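Local coordinates for protein putative zinc protease (Bordetella pertussis, PDB 3IH6) that probably acts as a zinc-dependent endopeptidase of the M16 family, this fragment being a domain of the inactive type rather than the whole enzyme, at residues Gly22-Val27 and Gly88-Pro93; Ala28-Leu33 and Phe75-Leu80. All blocks are in the same frame, centred on the assembly; numbering follows the deposited sequence.

How the interactions relate
Both interactions use strand 26-32 of the domain's antiparallel sheet. Their centres lie about 20 Å apart. Interaction 1 joins the start of this strand to the end of its direct neighbour, strand 84-90, and is made largely by backbone hydrogen bonds. It lies near the edge of the chain, and its far end is exposed loop. Interaction 2 lies nearer the centre of the chain. It joins the other end of strand 26-32, and the residue just past it, to the end of strand 71-77, two places away in the sheet, and the loop that follows. Side-chain packing, partly against backbone atoms, bridges the gap without hydrogen bonds. Both contacts are partly buried, and each also touches a second subunit.

Interaction 1: residues Gly22-Val27 and Gly88-Pro93; sequences GGTPLV and GAQLQP
Pro-25 to Val-27 pair with Ala-89 to Leu-91 as neighbouring antiparallel chains in the sheet of the M16 inactive-type domain. Val-27 and Ala-89 form the hydrogen-bonded pair. Ala-89 N gives its hydrogen to Val-27 O at 2.9 Å, and Val-27 N gives its own to Ala-89 O at 3.1 Å. Leu-26 and Gln-90 are the non-hydrogen-bonded pair beside it. Leu-26 CA also leans on Ala-89 O in a CA-H...O contact of 3.4 Å. The pairing runs one residue further into the loop, where Leu-91 N bonds Pro-25 O at 2.7 Å, with an N-H...O angle of 161°.

The strand side chains fall on two faces. On one, Leu-26 CD2 rests on Gln-90 CG at 3.8 Å. Thr-24 comes from the loop before the strand and meets Gln-90 at an oblique angle, CG2 to CG at 3.4 Å. With CG swung anti to the backbone N (chi1 -153°), Gln-90 brings this one carbon to both Leu-26 CD2 and Thr-24 CG2. On the face of Val-27 and Ala-89, Val-27 CG2 reaches the CB of Ala-89 at 4.3 Å and also touches Leu-91 CD1. Pro-25 CB comes beside Leu-91 CB. Past the strands, the ring of Pro-93 lies against the backbone of Gly-23, CG to O 3.1 Å, where the two loops run side by side.

Helix 97-109 covers the face of Val-27, with Gln-97 reaching Pro-25, Val-27 and Leu-91. The face of Leu-26 and Gln-90 meets Tyr-4 of strand 2-6, and Leu-26 also packs on Phe-159 of a second subunit. Leu-26 bonds Tyr-191 of strand 187-191 through its backbone, and Gly-88 bonds Phe-73 of strand 71-77, so strands flank this pair on both sides.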
loop_
_atom_site.group_PDB
_atom_site.type_symbol
_atom_site.label_atom_id
_atom_site.label_comp_id
_atom_site.label_asym_id
_atom_site.label_seq_id
_atom_site.Cartn_x
_atom_site.Cartn_y
_atom_site.Cartn_z
ATOM N N GLY E 22 33.323 -11.412 -6.364
ATOM C CA GLY E 22 31.982 -11.988 -6.474
ATOM C C GLY E 22 30.886 -11.025 -6.064
ATOM O O GLY E 22 30.940 -9.837 -6.393
ATOM N N GLY E 23 29.891 -11.551 -5.342
ATOM C CA GLY E 23 28.727 -10.790 -4.889
ATOM C C GLY E 23 28.730 -10.571 -3.387
ATOM O O GLY E 23 29.738 -10.130 -2.820
ATOM N N THR E 24 27.617 -10.855 -2.721
ATOM C CA THR E 24 27.546 -10.578 -1.296
ATOM C C THR E 24 27.323 -11.835 -0.460
ATOM O O THR E 24 26.222 -12.394 -0.451
ATOM C CB THR E 24 26.472 -9.528 -0.978
ATOM O OG1 THR E 24 26.872 -8.264 -1.521
ATOM C CG2 THR E 24 26.269 -9.389 0.514
ATOM N N PRO E 25 28.370 -12.280 0.253
ATOM C CA PRO E 25 28.164 -13.371 1.207
ATOM C C PRO E 25 27.295 -12.944 2.397
ATOM O O PRO E 25 27.257 -11.772 2.757
ATOM C CB PRO E 25 29.586 -13.725 1.644
ATOM C CG PRO E 25 30.451 -13.217 0.532
ATOM C CD PRO E 25 29.797 -11.942 0.120
ATOM N N LEU E 26 26.560 -13.904 2.939
ATOM C CA LEU E 26 25.765 -13.723 4.125
ATOM C C LEU E 26 26.089 -14.841 5.073
ATOM O O LEU E 26 26.262 -15.977 4.645
ATOM C CB LEU E 26 24.263 -13.741 3.790
ATOM C CG LEU E 26 23.800 -12.484 3.049
ATOM C CD1 LEU E 26 23.056 -12.829 1.765
ATOM C CD2 LEU E 26 23.014 -11.539 3.955
ATOM N N VAL E 27 26.215 -14.507 6.352
ATOM C CA VAL E 27 26.278 -15.509 7.403
ATOM C C VAL E 27 25.101 -15.299 8.313
ATOM O O VAL E 27 24.515 -14.200 8.333
ATOM C CB VAL E 27 27.602 -15.495 8.197
ATOM C CG1 VAL E 27 28.715 -15.969 7.292
ATOM C CG2 VAL E 27 27.904 -14.125 8.796
ATOM N N GLY E 88 21.541 -12.224 11.208
ATOM C CA GLY E 88 22.652 -12.459 10.297
ATOM C C GLY E 88 23.388 -11.213 9.922
ATOM O O GLY E 88 23.061 -10.122 10.386
ATOM N N ALA E 89 24.411 -11.375 9.094
ATOM C CA ALA E 89 25.190 -10.234 8.648
ATOM C C ALA E 89 25.443 -10.363 7.183
ATOM O O ALA E 89 25.594 -11.471 6.665
ATOM C CB ALA E 89 26.527 -10.081 9.440
ATOM N N GLN E 90 25.472 -9.207 6.524
ATOM C CA GLN E 90 25.720 -9.099 5.113
ATOM C C GLN E 90 27.202 -8.751 4.959
ATOM O O GLN E 90 27.672 -7.792 5.567
ATOM C CB GLN E 90 24.849 -7.958 4.585
ATOM C CG GLN E 90 24.464 -8.072 3.136
ATOM C CD GLN E 90 23.653 -6.874 2.644
ATOM O OE1 GLN E 90 23.633 -5.811 3.265
ATOM N NE2 GLN E 90 22.990 -7.050 1.522
ATOM N N LEU E 91 27.929 -9.520 4.158
ATOM C CA LEU E 91 29.341 -9.279 3.928
ATOM C C LEU E 91 29.695 -8.754 2.528
ATOM O O LEU E 91 28.950 -8.889 1.559
ATOM C CB LEU E 91 30.162 -10.536 4.247
ATOM C CG LEU E 91 30.522 -10.820 5.710
ATOM C CD1 LEU E 91 29.319 -10.799 6.637
ATOM C CD2 LEU E 91 31.239 -12.143 5.849
ATOM N N GLN E 92 30.853 -8.117 2.472
ATOM C CA GLN E 92 31.480 -7.643 1.265
ATOM C C GLN E 92 32.384 -8.778 0.862
ATOM O O GLN E 92 32.763 -9.583 1.721
ATOM C CB GLN E 92 32.351 -6.452 1.654
ATOM C CG GLN E 92 32.843 -5.556 0.554
ATOM C CD GLN E 92 32.710 -4.107 0.959
ATOM O OE1 GLN E 92 31.984 -3.798 1.913
ATOM N NE2 GLN E 92 33.394 -3.205 0.241
ATOM N N PRO E 93 32.733 -8.860 -0.442
ATOM C CA PRO E 93 33.744 -9.826 -0.843
ATOM C C PRO E 93 35.046 -9.494 -0.146
ATOM O O PRO E 93 35.416 -8.319 -0.057
ATOM C CB PRO E 93 33.892 -9.580 -2.352
ATOM C CG PRO E 93 32.630 -8.922 -2.758
ATOM C CD PRO E 93 32.214 -8.099 -1.595
#

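Interaction 2: residues Ala28-Leu33 and Phe75-Leu80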
loop_
_atom_site.group_PDB
_atom_site.type_symbol
_atom_site.label_atom_id
_atom_site.label_comp_id
_atom_site.label_asym_id
_atom_site.label_seq_id
_atom_site.Cartn_x
_atom_site.Cartn_y
_atom_site.Cartn_z
ATOM N N ALA E 28 24.732 -16.365 9.023
ATOM C CA ALA E 28 23.514 -16.372 9.802
ATOM C C ALA E 28 23.617 -17.253 11.018
ATOM O O ALA E 28 24.313 -18.277 11.009
ATOM C CB ALA E 28 22.312 -16.813 8.933
ATOM N N ALA E 29 22.897 -16.852 12.065
ATOM C CA ALA E 29 22.645 -17.722 13.204
ATOM C C ALA E 29 21.131 -17.880 13.510
ATOM O O ALA E 29 20.413 -16.895 13.730
ATOM C CB ALA E 29 23.402 -17.242 14.435
HETATM N N MSE E 30 20.676 -19.131 13.540
HETATM C CA MSE E 30 19.277 -19.455 13.838
HETATM C C MSE E 30 19.051 -19.918 15.280
HETATM O O MSE E 30 19.816 -20.726 15.818
HETATM C CB MSE E 30 18.793 -20.573 12.906
HETATM C CG MSE E 30 17.282 -20.626 12.743
HETATM SE SE MSE E 30 16.823 -19.295 11.404
HETATM C CE MSE E 30 18.202 -19.806 10.064
ATOM N N TYR E 31 17.956 -19.436 15.869
ATOM C CA TYR E 31 17.548 -19.787 17.211
ATOM C C TYR E 31 16.039 -20.103 17.196
ATOM O O TYR E 31 15.318 -19.727 16.244
ATOM C CB TYR E 31 17.815 -18.618 18.148
ATOM C CG TYR E 31 19.257 -18.204 18.288
ATOM C CD1 TYR E 31 20.056 -18.679 19.356
ATOM C CD2 TYR E 31 19.837 -17.341 17.372
ATOM C CE1 TYR E 31 21.417 -18.287 19.502
ATOM C CE2 TYR E 31 21.195 -16.953 17.493
ATOM C CZ TYR E 31 21.977 -17.434 18.564
ATOM O OH TYR E 31 23.294 -17.013 18.669
ATOM N N HIS E 32 15.535 -20.783 18.216
ATOM C CA HIS E 32 14.076 -21.000 18.293
ATOM C C HIS E 32 13.281 -20.029 19.168
ATOM O O HIS E 32 13.810 -19.490 20.124
ATOM C CB HIS E 32 13.684 -22.466 18.560
ATOM C CG HIS E 32 13.906 -22.934 19.967
ATOM N ND1 HIS E 32 15.001 -23.697 20.327
ATOM C CD2 HIS E 32 13.137 -22.833 21.080
ATOM C CE1 HIS E 32 14.902 -24.032 21.608
ATOM N NE2 HIS E 32 13.780 -23.524 22.088
ATOM N N LEU E 33 12.011 -19.811 18.824
ATOM C CA LEU E 33 11.132 -18.918 19.599
ATOM C C LEU E 33 10.506 -19.656 20.770
ATOM O O LEU E 33 10.298 -20.851 20.668
ATOM C CB LEU E 33 9.993 -18.362 18.711
ATOM C CG LEU E 33 10.400 -17.547 17.466
ATOM C CD1 LEU E 33 9.224 -17.255 16.549
ATOM C CD2 LEU E 33 11.141 -16.282 17.837
ATOM N N PHE E 75 15.095 -11.239 12.374
ATOM C CA PHE E 75 13.642 -11.494 12.150
ATOM C C PHE E 75 13.119 -12.568 13.091
ATOM O O PHE E 75 13.797 -13.554 13.340
ATOM C CB PHE E 75 13.345 -11.980 10.709
ATOM C CG PHE E 75 13.958 -11.149 9.633
ATOM C CD1 PHE E 75 15.192 -11.503 9.081
ATOM C CD2 PHE E 75 13.302 -10.021 9.142
ATOM C CE1 PHE E 75 15.761 -10.732 8.052
ATOM C CE2 PHE E 75 13.872 -9.239 8.136
ATOM C CZ PHE E 75 15.109 -9.596 7.595
ATOM N N THR E 76 11.933 -12.367 13.647
ATOM C CA THR E 76 11.252 -13.439 14.347
ATOM C C THR E 76 10.169 -13.977 13.378
ATOM O O THR E 76 9.465 -13.216 12.743
ATOM C CB THR E 76 10.735 -13.030 15.750
ATOM O OG1 THR E 76 9.893 -11.896 15.641
ATOM C CG2 THR E 76 11.898 -12.654 16.694
HETATM N N MSE E 77 10.132 -15.295 13.214
HETATM C CA MSE E 77 9.304 -15.927 12.201
HETATM C C MSE E 77 8.476 -17.011 12.874
HETATM O O MSE E 77 8.901 -18.174 12.934
HETATM C CB MSE E 77 10.169 -16.512 11.065
HETATM C CG MSE E 77 10.952 -15.443 10.265
HETATM SE SE MSE E 77 12.384 -16.141 9.093
HETATM C CE MSE E 77 13.371 -17.023 10.472
ATOM N N ASP E 78 7.315 -16.634 13.397
ATOM C CA ASP E 78 6.440 -17.613 14.076
ATOM C C ASP E 78 5.387 -18.302 13.194
ATOM O O ASP E 78 4.631 -19.134 13.703
ATOM C CB ASP E 78 5.777 -17.023 15.328
ATOM C CG ASP E 78 5.272 -18.095 16.294
ATOM O OD1 ASP E 78 5.950 -19.152 16.415
ATOM O OD2 ASP E 78 4.199 -17.888 16.939
ATOM N N GLN E 79 5.341 -17.975 11.902
ATOM C CA GLN E 79 4.509 -18.714 10.932
ATOM C C GLN E 79 5.126 -20.093 10.622
ATOM O O GLN E 79 4.457 -20.966 10.072
ATOM C CB GLN E 79 4.274 -17.896 9.630
ATOM N N LEU E 80 6.394 -20.274 10.980
ATOM C CA LEU E 80 7.047 -21.582 10.943
ATOM C C LEU E 80 6.759 -22.375 12.219
ATOM O O LEU E 80 6.515 -21.814 13.276
ATOM C CB LEU E 80 8.570 -21.400 10.823
ATOM C CG LEU E 80 9.051 -20.448 9.733
ATOM C CD1 LEU E 80 10.567 -20.225 9.859
ATOM C CD2 LEU E 80 8.692 -21.103 8.421
#
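Leu-33 is the main side chain here, and its two methyls part over the end of strand 71-77. CG lies anti to the carbonyl carbon of Leu-33 (chi1 -59°), and its CB points toward the other segment. CD2 goes to Thr-76, where it meets CG2 at 3.9 Å and CB at the same distance. The two side chains cross at about a right angle. CD1 goes to the turn that follows the strand. It touches Asp-78 CB at 3.7 Å and Met-77 O at 3.7 Å. The side chains of Leu-33 and Asp-78 meet obliquely. The methyl sits beside the CB of Asp-78, and OD1 is also close, at 3.8 Å. This is van der Waals packing of a leucine against backbone, a threonine and the root of an aspartate.

Thr-76 has its polar end turned to other partners. OG1 lies between the backbone N and carbonyl carbon (chi1 56°). It bonds Ser-1 N, probably part of a tag remnant, and makes a weak bond with Asp-45. The same rotation puts CG2 anti to the carbonyl carbon, where it meets Leu-33 CD2.

A second, lighter touch joins two selenomethionines: SE of Met-30 lies 4.2 Å from CE of Met-77.

Strand 84-90 runs between the two strands, and its Met-86 packs on both Met-30 and Met-77. Helix 39-52 covers Leu-33 through Phe-41 and Leu-44. In a second subunit, Trp-155 packs on Met-30 and Ile-150 on Met-77.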